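Side-chain contacts in glutathione S-transferase delta (Bombyx mori, PDB 3VK9), which probably catalyses the conjugation of glutathione to electrophilic compounds, working as a homodimer of the delta class of glutathione transferases: residues G10-R15 with V165-A170; A69-L74 with Q97-D102; Q117-A122 with K207-S212; Y148-G151 with V156-L159. One frame throughout, in Å; residues are numbered along the deposited sequence.

How the contacts relate
Contacts 1 and 2 both join the thioredoxin-like N-terminal part of the chain to the helical C-terminal part, and both are buried. Contact 1 does it with an arginine and two serine hydroxyls, contact 2 with methyl groups alone. Contact 4, also buried, stays within the helical part, where a carboxylate ties a loop to the start of helix 156-167, the helix that contact 1 meets at its other end. The centre of contact 3 lies about 19 Å from the centre of the chain; this contact is partly exposed and wholly apolar. Helix 89-119 serves contacts 2 and 3. E169 and K207 bridge contacts 1 and 3, while R98 connects contacts 2 and 4.

Contact 1: residues G10-R15 with V165-A170; sequences GSAPCR and VSSLEA
R15 reaches across from the first turn of helix 12-24 and puts the edge of its guanidinium group against two serine hydroxyls, S166 and S167. The stronger bond runs from NH2 of R15 to OG of S167, 3.0 Å long and nearly straight at 172°, with the oxygen close to the guanidinium plane. NH1 of R15 also points at OG of S166, but that bond is weak, 3.3 Å and well bent. The side chain gets there by a turn at chi3 (-93°), which swings the head back beside its own helix start. In this pose NH2 of R15 gives a second bond to the carbonyl O of G10, 2.9 Å from it, and approaches from above the carbonyl plane; NE adds a weak bond to the same oxygen. CA of A12 lies against one face of the guanidinium, offset toward its rim, while the in-plane bonds to G10 O and S167 OG hold its rotation. A12 joins the contact directly too, its CB 3.5 Å from OG of S167. A leucine in place of R15 would probably leave the G10 carbonyl and the S167 hydroxyl without their shared donor and weaken the tie between the loop before the helix and helix 156-167. Both serine hydroxyls also bond back into their own helix, S166 to I162 O and S167 to A163 O, and NH1 of R15 is further held by N199 and A163 O. Helix 89-119 lies on one part of the contact, with Y107 against A12 and F110 against S167; helix 195-213 adds L203 on S166 and F206 on S167.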
loop_
_atom_site.group_PDB
_atom_site.type_symbol
_atom_site.label_atom_id
_atom_site.label_comp_id
_atom_site.label_asym_id
_atom_site.label_seq_id
_atom_site.Cartn_x
_atom_site.Cartn_y
_atom_site.Cartn_z
ATOM N N GLY A 10 -1.511 19.793 5.757
ATOM C CA GLY A 10 -1.200 19.787 4.338
ATOM C C GLY A 10 -1.042 18.390 3.765
ATOM O O GLY A 10 -1.158 18.171 2.548
ATOM N N SER A 11 -0.770 17.441 4.652
ATOM C CA SER A 11 -0.376 16.095 4.266
ATOM C C SER A 11 -1.575 15.269 3.832
ATOM O O SER A 11 -2.527 15.095 4.604
ATOM C CB SER A 11 0.340 15.420 5.439
ATOM O OG SER A 11 0.068 14.033 5.498
ATOM N N ALA A 12 -1.529 14.768 2.596
ATOM C CA ALA A 12 -2.640 13.975 2.054
ATOM C C ALA A 12 -2.988 12.769 2.930
ATOM O O ALA A 12 -4.157 12.540 3.234
ATOM C CB ALA A 12 -2.364 13.543 0.604
ATOM N N PRO A 13 -1.984 11.984 3.347
ATOM C CA PRO A 13 -2.399 10.863 4.202
ATOM C C PRO A 13 -3.055 11.328 5.491
ATOM O O PRO A 13 -3.941 10.643 5.984
ATOM C CB PRO A 13 -1.084 10.109 4.475
ATOM C CG PRO A 13 0.003 10.960 3.906
ATOM C CD PRO A 13 -0.617 11.798 2.842
ATOM N N CYS A 14 -2.647 12.481 6.023
ATOM C CA CYS A 14 -3.302 13.018 7.208
ATOM C C CYS A 14 -4.746 13.391 6.910
ATOM O O CYS A 14 -5.620 13.131 7.712
ATOM C CB CYS A 14 -2.559 14.244 7.741
ATOM S SG CYS A 14 -1.003 13.808 8.557
ATOM N N ARG A 15 -4.972 14.033 5.768
ATOM C CA ARG A 15 -6.313 14.418 5.353
ATOM C C ARG A 15 -7.225 13.201 5.135
ATOM O O ARG A 15 -8.435 13.283 5.319
ATOM C CB ARG A 15 -6.252 15.319 4.104
ATOM C CG ARG A 15 -5.642 16.707 4.412
ATOM C CD ARG A 15 -5.625 17.651 3.208
ATOM N NE ARG A 15 -4.364 17.587 2.478
ATOM C CZ ARG A 15 -4.230 17.119 1.246
ATOM N NH1 ARG A 15 -5.295 16.668 0.574
ATOM N NH2 ARG A 15 -3.034 17.121 0.672
ATOM N N VAL A 165 -5.648 12.625 -4.862
ATOM C CA VAL A 165 -6.029 13.325 -6.100
ATOM C C VAL A 165 -6.146 14.839 -5.949
ATOM O O VAL A 165 -5.668 15.592 -6.805
ATOM C CB VAL A 165 -7.353 12.798 -6.715
ATOM C CG1 VAL A 165 -7.749 13.657 -7.913
ATOM C CG2 VAL A 165 -7.230 11.318 -7.126
ATOM N N SER A 166 -6.773 15.293 -4.867
ATOM C CA SER A 166 -6.854 16.734 -4.625
ATOM C C SER A 166 -5.464 17.398 -4.558
ATOM O O SER A 166 -5.269 18.499 -5.079
ATOM C CB SER A 166 -7.711 17.053 -3.381
ATOM O OG SER A 166 -7.099 16.626 -2.164
ATOM N N SER A 167 -4.493 16.726 -3.940
ATOM C CA SER A 167 -3.139 17.274 -3.871
ATOM C C SER A 167 -2.573 17.653 -5.253
ATOM O O SER A 167 -1.691 18.504 -5.350
ATOM C CB SER A 167 -2.187 16.302 -3.170
ATOM O OG SER A 167 -2.757 15.818 -1.978
ATOM N N LEU A 168 -3.082 17.026 -6.316
ATOM C CA LEU A 168 -2.617 17.316 -7.676
ATOM C C LEU A 168 -2.936 18.747 -8.115
ATOM O O LEU A 168 -2.353 19.247 -9.072
ATOM C CB LEU A 168 -3.242 16.338 -8.688
ATOM C CG LEU A 168 -2.541 15.009 -8.973
ATOM C CD1 LEU A 168 -2.325 14.245 -7.680
ATOM C CD2 LEU A 168 -3.355 14.169 -9.961
ATOM N N GLU A 169 -3.879 19.394 -7.434
ATOM C CA GLU A 169 -4.218 20.780 -7.752
ATOM C C GLU A 169 -3.048 21.726 -7.465
ATOM O O GLU A 169 -3.032 22.859 -7.919
ATOM C CB GLU A 169 -5.463 21.238 -6.979
ATOM C CG GLU A 169 -6.752 20.498 -7.324
ATOM C CD GLU A 169 -7.961 21.114 -6.627
ATOM O OE1 GLU A 169 -7.765 22.072 -5.859
ATOM O OE2 GLU A 169 -9.098 20.657 -6.840
ATOM N N ALA A 170 -2.067 21.262 -6.703
ATOM C CA ALA A 170 -0.895 22.081 -6.431
ATOM C C ALA A 170 0.116 22.014 -7.574
ATOM O O ALA A 170 1.083 22.755 -7.586
ATOM C CB ALA A 170 -0.251 21.676 -5.117
#

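Contact 2: residues A69-L74 with Q97-D102; sequences AIITYL and QRLYFD
L99 splits its two methyl groups between two neighbours on the facing helix: CD1 meets CG2 of T72 at 3.8 Å, and CD2 meets CD1 of I71 at 3.9 Å. The side chains run past one another in opposite directions. Each touch is methyl on methyl, and no hydrogen bond crosses between 69-74 and 97-102. On L99, chi1 of -70° carries the fork at CG toward the other helix, and chi2 (170°) aims one methyl at each neighbour. On I71, chi1 of 66° sets CG1 between the backbone N and the carbonyl carbon, and the extended chi2 then sends CD1 straight out to L99. CG2 of T72, anti to the carbonyl carbon, is the branch that meets L99.

In the next shell, V17 and T20 of helix 12-24 lie against I71, and V156 of helix 156-167 touches it as well; Y85 backs T72, and S160 sits beside L99. D102, one turn on from L99 along helix 89-119, forms a salt bridge with R68, the residue just before A69, and takes further bonds from S160 and S164; this ties the two helices together by charge next to the methyl contact. The second subunit closes another side, where Y100 of that chain packs on L99 and stacks on Y100 of this one, so the joint between the N-terminal and helical domains lies right at the dimer interface.

With nothing but methyl groups meeting, the contact has no bond direction to satisfy. Its fit rests on shape and on exclusion of water, and the directional hold probably comes from D102 and R68 alongside.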
loop_
_atom_site.group_PDB
_atom_site.type_symbol
_atom_site.label_atom_id
_atom_site.label_comp_id
_atom_site.label_asym_id
_atom_site.label_seq_id
_atom_site.Cartn_x
_atom_site.Cartn_y
_atom_site.Cartn_z
ATOM N N ALA A 69 -3.970 2.043 6.984
ATOM C CA ALA A 69 -4.302 1.155 8.101
ATOM C C ALA A 69 -5.122 1.870 9.195
ATOM O O ALA A 69 -5.944 1.244 9.869
ATOM C CB ALA A 69 -3.037 0.539 8.705
ATOM N N ILE A 70 -4.871 3.166 9.389
ATOM C CA ILE A 70 -5.592 3.933 10.406
ATOM C C ILE A 70 -7.077 4.064 10.036
ATOM O O ILE A 70 -7.969 3.890 10.884
ATOM C CB ILE A 70 -5.008 5.357 10.565
ATOM C CG1 ILE A 70 -3.597 5.320 11.156
ATOM C CG2 ILE A 70 -5.971 6.244 11.394
ATOM C CD1 ILE A 70 -2.817 6.678 11.070
ATOM N N ILE A 71 -7.353 4.391 8.777
ATOM C CA ILE A 71 -8.737 4.629 8.380
ATOM C C ILE A 71 -9.570 3.352 8.449
ATOM O O ILE A 71 -10.738 3.392 8.832
ATOM C CB ILE A 71 -8.871 5.326 6.985
ATOM C CG1 ILE A 71 -8.383 4.407 5.859
ATOM C CG2 ILE A 71 -8.121 6.665 6.982
ATOM C CD1 ILE A 71 -8.247 5.079 4.491
ATOM N N THR A 72 -8.986 2.218 8.091
ATOM C CA THR A 72 -9.744 0.975 8.212
ATOM C C THR A 72 -9.850 0.597 9.691
ATOM O O THR A 72 -10.881 0.082 10.121
ATOM C CB THR A 72 -9.167 -0.169 7.370
ATOM O OG1 THR A 72 -7.842 -0.491 7.816
ATOM C CG2 THR A 72 -9.133 0.207 5.869
ATOM N N TYR A 73 -8.802 0.877 10.474
ATOM C CA TYR A 73 -8.866 0.652 11.924
ATOM C C TYR A 73 -10.007 1.420 12.626
ATOM O O TYR A 73 -10.692 0.874 13.482
ATOM C CB TYR A 73 -7.548 1.027 12.598
ATOM C CG TYR A 73 -7.598 0.997 14.122
ATOM C CD1 TYR A 73 -7.681 -0.215 14.815
ATOM C CD2 TYR A 73 -7.534 2.177 14.873
ATOM C CE1 TYR A 73 -7.693 -0.262 16.208
ATOM C CE2 TYR A 73 -7.554 2.141 16.301
ATOM C CZ TYR A 73 -7.635 0.917 16.947
ATOM O OH TYR A 73 -7.650 0.839 18.326
ATOM N N LEU A 74 -10.189 2.689 12.266
ATOM C CA LEU A 74 -11.259 3.520 12.832
ATOM C C LEU A 74 -12.649 2.936 12.594
ATOM O O LEU A 74 -13.497 2.946 13.495
ATOM C CB LEU A 74 -11.183 4.963 12.296
ATOM C CG LEU A 74 -9.919 5.730 12.719
ATOM C CD1 LEU A 74 -9.870 7.105 12.064
ATOM C CD2 LEU A 74 -9.820 5.853 14.240
ATOM N N GLN A 97 -8.356 -3.132 -2.501
ATOM C CA GLN A 97 -7.668 -2.981 -3.783
ATOM C C GLN A 97 -7.435 -1.512 -4.104
ATOM O O GLN A 97 -6.326 -1.122 -4.476
ATOM C CB GLN A 97 -8.429 -3.624 -4.952
ATOM C CG GLN A 97 -7.814 -3.231 -6.280
ATOM C CD GLN A 97 -8.355 -4.005 -7.447
ATOM O OE1 GLN A 97 -9.184 -4.897 -7.287
ATOM N NE2 GLN A 97 -7.895 -3.664 -8.638
ATOM N N ARG A 98 -8.478 -0.699 -3.957
ATOM C CA ARG A 98 -8.357 0.721 -4.291
ATOM C C ARG A 98 -7.367 1.419 -3.354
ATOM O O ARG A 98 -6.654 2.327 -3.777
ATOM C CB ARG A 98 -9.720 1.440 -4.279
ATOM C CG ARG A 98 -10.740 0.885 -5.271
ATOM C CD ARG A 98 -10.258 0.977 -6.715
ATOM N NE ARG A 98 -11.344 0.674 -7.642
ATOM C CZ ARG A 98 -11.304 -0.279 -8.562
ATOM N NH1 ARG A 98 -10.216 -1.012 -8.723
ATOM N NH2 ARG A 98 -12.353 -0.484 -9.340
ATOM N N LEU A 99 -7.322 0.995 -2.088
ATOM C CA LEU A 99 -6.350 1.557 -1.147
ATOM C C LEU A 99 -4.905 1.266 -1.578
ATOM O O LEU A 99 -4.053 2.155 -1.533
ATOM C CB LEU A 99 -6.621 1.088 0.293
ATOM C CG LEU A 99 -7.884 1.663 0.963
ATOM C CD1 LEU A 99 -8.182 0.943 2.292
ATOM C CD2 LEU A 99 -7.772 3.181 1.150
ATOM N N TYR A 100 -4.640 0.033 -2.018
ATOM C CA TYR A 100 -3.312 -0.324 -2.508
ATOM C C TYR A 100 -2.961 0.365 -3.832
ATOM O O TYR A 100 -1.811 0.747 -4.057
ATOM C CB TYR A 100 -3.142 -1.842 -2.563
ATOM C CG TYR A 100 -3.012 -2.394 -1.176
ATOM C CD1 TYR A 100 -1.820 -2.224 -0.469
ATOM C CD2 TYR A 100 -4.083 -3.026 -0.541
ATOM C CE1 TYR A 100 -1.672 -2.691 0.806
ATOM C CE2 TYR A 100 -3.946 -3.503 0.767
ATOM C CZ TYR A 100 -2.729 -3.327 1.422
ATOM O OH TYR A 100 -2.532 -3.765 2.699
ATOM N N PHE A 101 -3.964 0.562 -4.678
ATOM C CA PHE A 101 -3.803 1.373 -5.884
ATOM C C PHE A 101 -3.377 2.795 -5.510
ATOM O O PHE A 101 -2.481 3.375 -6.120
ATOM C CB PHE A 101 -5.118 1.413 -6.660
ATOM C CG PHE A 101 -5.152 2.447 -7.752
ATOM C CD1 PHE A 101 -4.469 2.237 -8.959
ATOM C CD2 PHE A 101 -5.899 3.613 -7.597
ATOM C CE1 PHE A 101 -4.517 3.186 -9.981
ATOM C CE2 PHE A 101 -5.946 4.573 -8.608
ATOM C CZ PHE A 101 -5.246 4.354 -9.804
ATOM N N ASP A 102 -4.045 3.355 -4.509
ATOM C CA ASP A 102 -3.734 4.688 -4.017
ATOM C C ASP A 102 -2.263 4.818 -3.569
ATOM O O ASP A 102 -1.508 5.639 -4.110
ATOM C CB ASP A 102 -4.683 5.075 -2.873
ATOM C CG ASP A 102 -4.424 6.487 -2.354
ATOM O OD1 ASP A 102 -4.115 7.373 -3.199
ATOM O OD2 ASP A 102 -4.524 6.692 -1.117
#

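Contact 3: residues Q117-A122 with K207-S212; sequences QVFAGA and KGLVNS
F119 brings CE2 of its ring to within 4.3 Å of CD2 of L209, meeting the methyl obliquely. This is the far end of the all-helical C-terminal domain of the glutathione transferase fold, where the last turn of the long helix 89-119 lies beside the final helix of the chain, 195-213. The same ring carries a second methyl on its own side of the contact: CG1 of V118 sits over the ring centre of F119, 3.9 Å above the plane. Two residues in succession thus form one apolar patch, with the ring braced against its neighbour in sequence and also reaching L209.

V118 does the other half of the work. Its CG1, anti to the backbone N (chi1 -175°), faces helix 195-213, and the backbones come together here, CA of V118 lying 6.4 Å from CA of V210. The spacing is relaxed throughout, and no hydrogen bond or charge pair links 117-122 to 207-212. The pairing is graded by depth: the two valines are buried, whereas F119 and L209 lie at the exposed margin and also touch a neighbouring molecule in the crystal, which may influence how those two side chains sit.

M213, just beyond the segment, packs on both V118 and F119, and F114 and A170 close in around V210. After F119 the chain leaves helical angles at A120, so this contact marks where the long helix ends. At the buried end, CG1 of V118 stands 4.3 Å from CA of V210 and 4.5 Å from its CG2.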
loop_
_atom_site.group_PDB
_atom_site.type_symbol
_atom_site.label_atom_id
_atom_site.label_comp_id
_atom_site.label_asym_id
_atom_site.label_seq_id
_atom_site.Cartn_x
_atom_site.Cartn_y
_atom_site.Cartn_z
ATOM N N GLN A 117 10.417 18.226 -7.815
ATOM C CA GLN A 117 10.314 19.603 -8.300
ATOM C C GLN A 117 10.173 20.598 -7.150
ATOM O O GLN A 117 10.730 21.696 -7.188
ATOM C CB GLN A 117 9.125 19.758 -9.240
ATOM C CG GLN A 117 9.048 18.726 -10.345
ATOM C CD GLN A 117 7.870 18.999 -11.259
ATOM O OE1 GLN A 117 7.737 20.104 -11.788
ATOM N NE2 GLN A 117 6.992 18.009 -11.425
ATOM N N VAL A 118 9.427 20.209 -6.129
ATOM C CA VAL A 118 9.136 21.102 -5.015
ATOM C C VAL A 118 10.296 21.207 -4.023
ATOM O O VAL A 118 10.622 22.299 -3.556
ATOM C CB VAL A 118 7.873 20.649 -4.261
ATOM C CG1 VAL A 118 7.515 21.649 -3.173
ATOM C CG2 VAL A 118 6.713 20.474 -5.239
ATOM N N PHE A 119 10.912 20.073 -3.702
ATOM C CA PHE A 119 11.919 20.043 -2.645
ATOM C C PHE A 119 13.356 19.847 -3.119
ATOM O O PHE A 119 14.278 19.845 -2.301
ATOM C CB PHE A 119 11.575 18.975 -1.610
ATOM C CG PHE A 119 10.259 19.195 -0.945
ATOM C CD1 PHE A 119 9.153 18.444 -1.307
ATOM C CD2 PHE A 119 10.122 20.169 0.031
ATOM C CE1 PHE A 119 7.938 18.654 -0.699
ATOM C CE2 PHE A 119 8.907 20.382 0.648
ATOM C CZ PHE A 119 7.815 19.629 0.284
ATOM N N ALA A 120 13.548 19.678 -4.422
ATOM C CA ALA A 120 14.896 19.534 -4.975
ATOM C C ALA A 120 15.069 20.331 -6.262
ATOM O O ALA A 120 15.952 20.032 -7.066
ATOM C CB ALA A 120 15.214 18.067 -5.218
ATOM N N GLY A 121 14.221 21.335 -6.455
ATOM C CA GLY A 121 14.241 22.139 -7.669
ATOM C C GLY A 121 14.473 21.372 -8.965
ATOM O O GLY A 121 15.076 21.891 -9.905
ATOM N N ALA A 122 13.994 20.133 -9.021
ATOM C CA ALA A 122 14.133 19.323 -10.223
ATOM C C ALA A 122 13.205 19.853 -11.308
ATOM O O ALA A 122 12.203 20.501 -11.013
ATOM C CB ALA A 122 13.817 17.865 -9.914
ATOM N N LYS A 207 -0.907 23.834 -0.791
ATOM C CA LYS A 207 -0.680 24.773 -1.881
ATOM C C LYS A 207 0.221 25.921 -1.420
ATOM O O LYS A 207 1.109 26.350 -2.147
ATOM C CB LYS A 207 -2.007 25.278 -2.463
ATOM C CG LYS A 207 -2.752 24.210 -3.258
ATOM C CD LYS A 207 -4.146 24.659 -3.643
ATOM C CE LYS A 207 -4.918 23.557 -4.365
ATOM N NZ LYS A 207 -6.270 24.057 -4.770
ATOM N N GLY A 208 0.009 26.379 -0.190
ATOM C CA GLY A 208 0.854 27.385 0.428
ATOM C C GLY A 208 2.312 26.971 0.532
ATOM O O GLY A 208 3.209 27.742 0.165
ATOM N N LEU A 209 2.554 25.758 1.031
ATOM C CA LEU A 209 3.908 25.234 1.165
ATOM C C LEU A 209 4.530 25.143 -0.216
ATOM O O LEU A 209 5.665 25.570 -0.417
ATOM C CB LEU A 209 3.899 23.851 1.820
ATOM C CG LEU A 209 5.138 23.288 2.545
ATOM C CD1 LEU A 209 5.008 21.764 2.677
ATOM C CD2 LEU A 209 6.444 23.639 1.858
ATOM N N VAL A 210 3.777 24.588 -1.167
ATOM C CA VAL A 210 4.253 24.450 -2.548
ATOM C C VAL A 210 4.649 25.782 -3.181
ATOM O O VAL A 210 5.757 25.910 -3.706
ATOM C CB VAL A 210 3.226 23.726 -3.459
ATOM C CG1 VAL A 210 3.646 23.824 -4.925
ATOM C CG2 VAL A 210 3.103 22.277 -3.049
ATOM N N ASN A 211 3.757 26.771 -3.145
ATOM C CA ASN A 211 4.097 28.096 -3.664
ATOM C C ASN A 211 5.372 28.656 -3.048
ATOM O O ASN A 211 6.252 29.175 -3.745
ATOM C CB ASN A 211 2.954 29.083 -3.432
ATOM C CG ASN A 211 1.749 28.784 -4.289
ATOM O OD1 ASN A 211 1.879 28.248 -5.392
ATOM N ND2 ASN A 211 0.563 29.121 -3.785
ATOM N N SER A 212 5.460 28.557 -1.730
ATOM C CA SER A 212 6.610 29.067 -1.005
ATOM C C SER A 212 7.911 28.422 -1.487
ATOM O O SER A 212 8.911 29.111 -1.688
ATOM C CB SER A 212 6.420 28.855 0.496
ATOM O OG SER A 212 7.460 29.484 1.231
#

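Contact 4: residues Y148-G151 with V156-L159; sequences YVAG and VADL
The carboxylate of D158 lies crosswise to the Y148 side chain, its plane 64° from that of the ring, and uses its two oxygens for different tasks. OD1 of D158 accepts from the backbone N of V149 at 2.9 Å, met on the syn side and only slightly out of the carboxylate plane. OD1 of D158 also lies 3.5 Å from CB of Y148 and 3.4 Å from CG1 of V149. OD2 of D158 accepts a hydrogen bond from a water 2.6 Å away, and that water accepts from N of A150 at 3.0 Å; the acid holds the amide of V149 directly and that of A150 through the water. V149 has chi1 of 82°, which turns CG1 inward onto CB of A157, 3.8 Å away; CB of A150 meets CB of A157 at 4.2 Å.

At the start of helix 156-167, OD2 of D158 accepts from N of T155, and OG1 of T155 accepts from N of A157. The T-x-x-D sequence and the D158 half match the N-capping box known in glutathione transferases. An alanine in place of D158 is likely to leave the amides of V149 and T155 and NE1 of W184 without their acceptor and let the loop drift from the helix start. W184 of helix 179-191 gives its NE1 to OD1, and T191 on that helix bonds to OH of Y148. R98 of helix 89-119 packs on A150 and A157 and bonds through NE to V149 O, placing the loop beside helices 89-119, 156-167 and 179-191.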
loop_
_atom_site.group_PDB
_atom_site.type_symbol
_atom_site.label_atom_id
_atom_site.label_comp_id
_atom_site.label_asym_id
_atom_site.label_seq_id
_atom_site.Cartn_x
_atom_site.Cartn_y
_atom_site.Cartn_z
ATOM N N TYR A 148 -18.987 5.881 -7.083
ATOM C CA TYR A 148 -17.836 5.897 -6.191
ATOM C C TYR A 148 -16.809 4.891 -6.677
ATOM O O TYR A 148 -17.071 4.113 -7.588
ATOM C CB TYR A 148 -18.267 5.578 -4.753
ATOM C CG TYR A 148 -19.138 6.642 -4.116
ATOM C CD1 TYR A 148 -18.592 7.860 -3.719
ATOM C CD2 TYR A 148 -20.502 6.437 -3.915
ATOM C CE1 TYR A 148 -19.373 8.842 -3.134
ATOM C CE2 TYR A 148 -21.307 7.423 -3.320
ATOM C CZ TYR A 148 -20.727 8.628 -2.936
ATOM O OH TYR A 148 -21.482 9.628 -2.345
ATOM N N VAL A 149 -15.642 4.895 -6.052
ATOM C CA VAL A 149 -14.494 4.195 -6.605
ATOM C C VAL A 149 -14.486 2.709 -6.223
ATOM O O VAL A 149 -13.823 1.896 -6.864
ATOM C CB VAL A 149 -13.167 4.900 -6.198
ATOM C CG1 VAL A 149 -12.741 4.488 -4.788
ATOM C CG2 VAL A 149 -12.065 4.619 -7.213
ATOM N N ALA A 150 -15.230 2.352 -5.184
ATOM C CA ALA A 150 -15.232 0.961 -4.729
ATOM C C ALA A 150 -16.628 0.541 -4.277
ATOM O O ALA A 150 -16.865 0.188 -3.114
ATOM C CB ALA A 150 -14.211 0.758 -3.622
ATOM N N GLY A 151 -17.559 0.588 -5.211
ATOM C CA GLY A 151 -18.901 0.143 -4.921
ATOM C C GLY A 151 -19.878 1.294 -4.946
ATOM O O GLY A 151 -19.507 2.426 -5.261
ATOM N N VAL A 156 -13.880 4.361 2.651
ATOM C CA VAL A 156 -12.577 4.883 2.995
ATOM C C VAL A 156 -11.653 4.950 1.772
ATOM O O VAL A 156 -10.679 5.703 1.783
ATOM C CB VAL A 156 -11.913 4.063 4.129
ATOM C CG1 VAL A 156 -12.630 4.319 5.446
ATOM C CG2 VAL A 156 -11.911 2.573 3.777
ATOM N N ALA A 157 -11.943 4.161 0.732
ATOM C CA ALA A 157 -11.177 4.250 -0.509
ATOM C C ALA A 157 -11.365 5.595 -1.221
ATOM O O ALA A 157 -10.402 6.174 -1.712
ATOM C CB ALA A 157 -11.510 3.092 -1.452
ATOM N N ASP A 158 -12.604 6.077 -1.304
ATOM C CA ASP A 158 -12.841 7.415 -1.854
ATOM C C ASP A 158 -12.071 8.477 -1.045
ATOM O O ASP A 158 -11.436 9.376 -1.590
ATOM C CB ASP A 158 -14.346 7.740 -1.865
ATOM C CG ASP A 158 -15.164 6.756 -2.712
ATOM O OD1 ASP A 158 -15.060 6.804 -3.958
ATOM O OD2 ASP A 158 -15.917 5.947 -2.131
ATOM N N LEU A 159 -12.132 8.374 0.268
ATOM C CA LEU A 159 -11.572 9.409 1.117
ATOM C C LEU A 159 -10.037 9.469 1.015
ATOM O O LEU A 159 -9.440 10.545 0.960
ATOM C CB LEU A 159 -12.023 9.195 2.571
ATOM C CG LEU A 159 -13.534 9.138 2.839
ATOM C CD1 LEU A 159 -13.833 8.939 4.352
ATOM C CD2 LEU A 159 -14.222 10.381 2.316
HETATM O O HOH W 1 -16.349 3.476 -2.685
#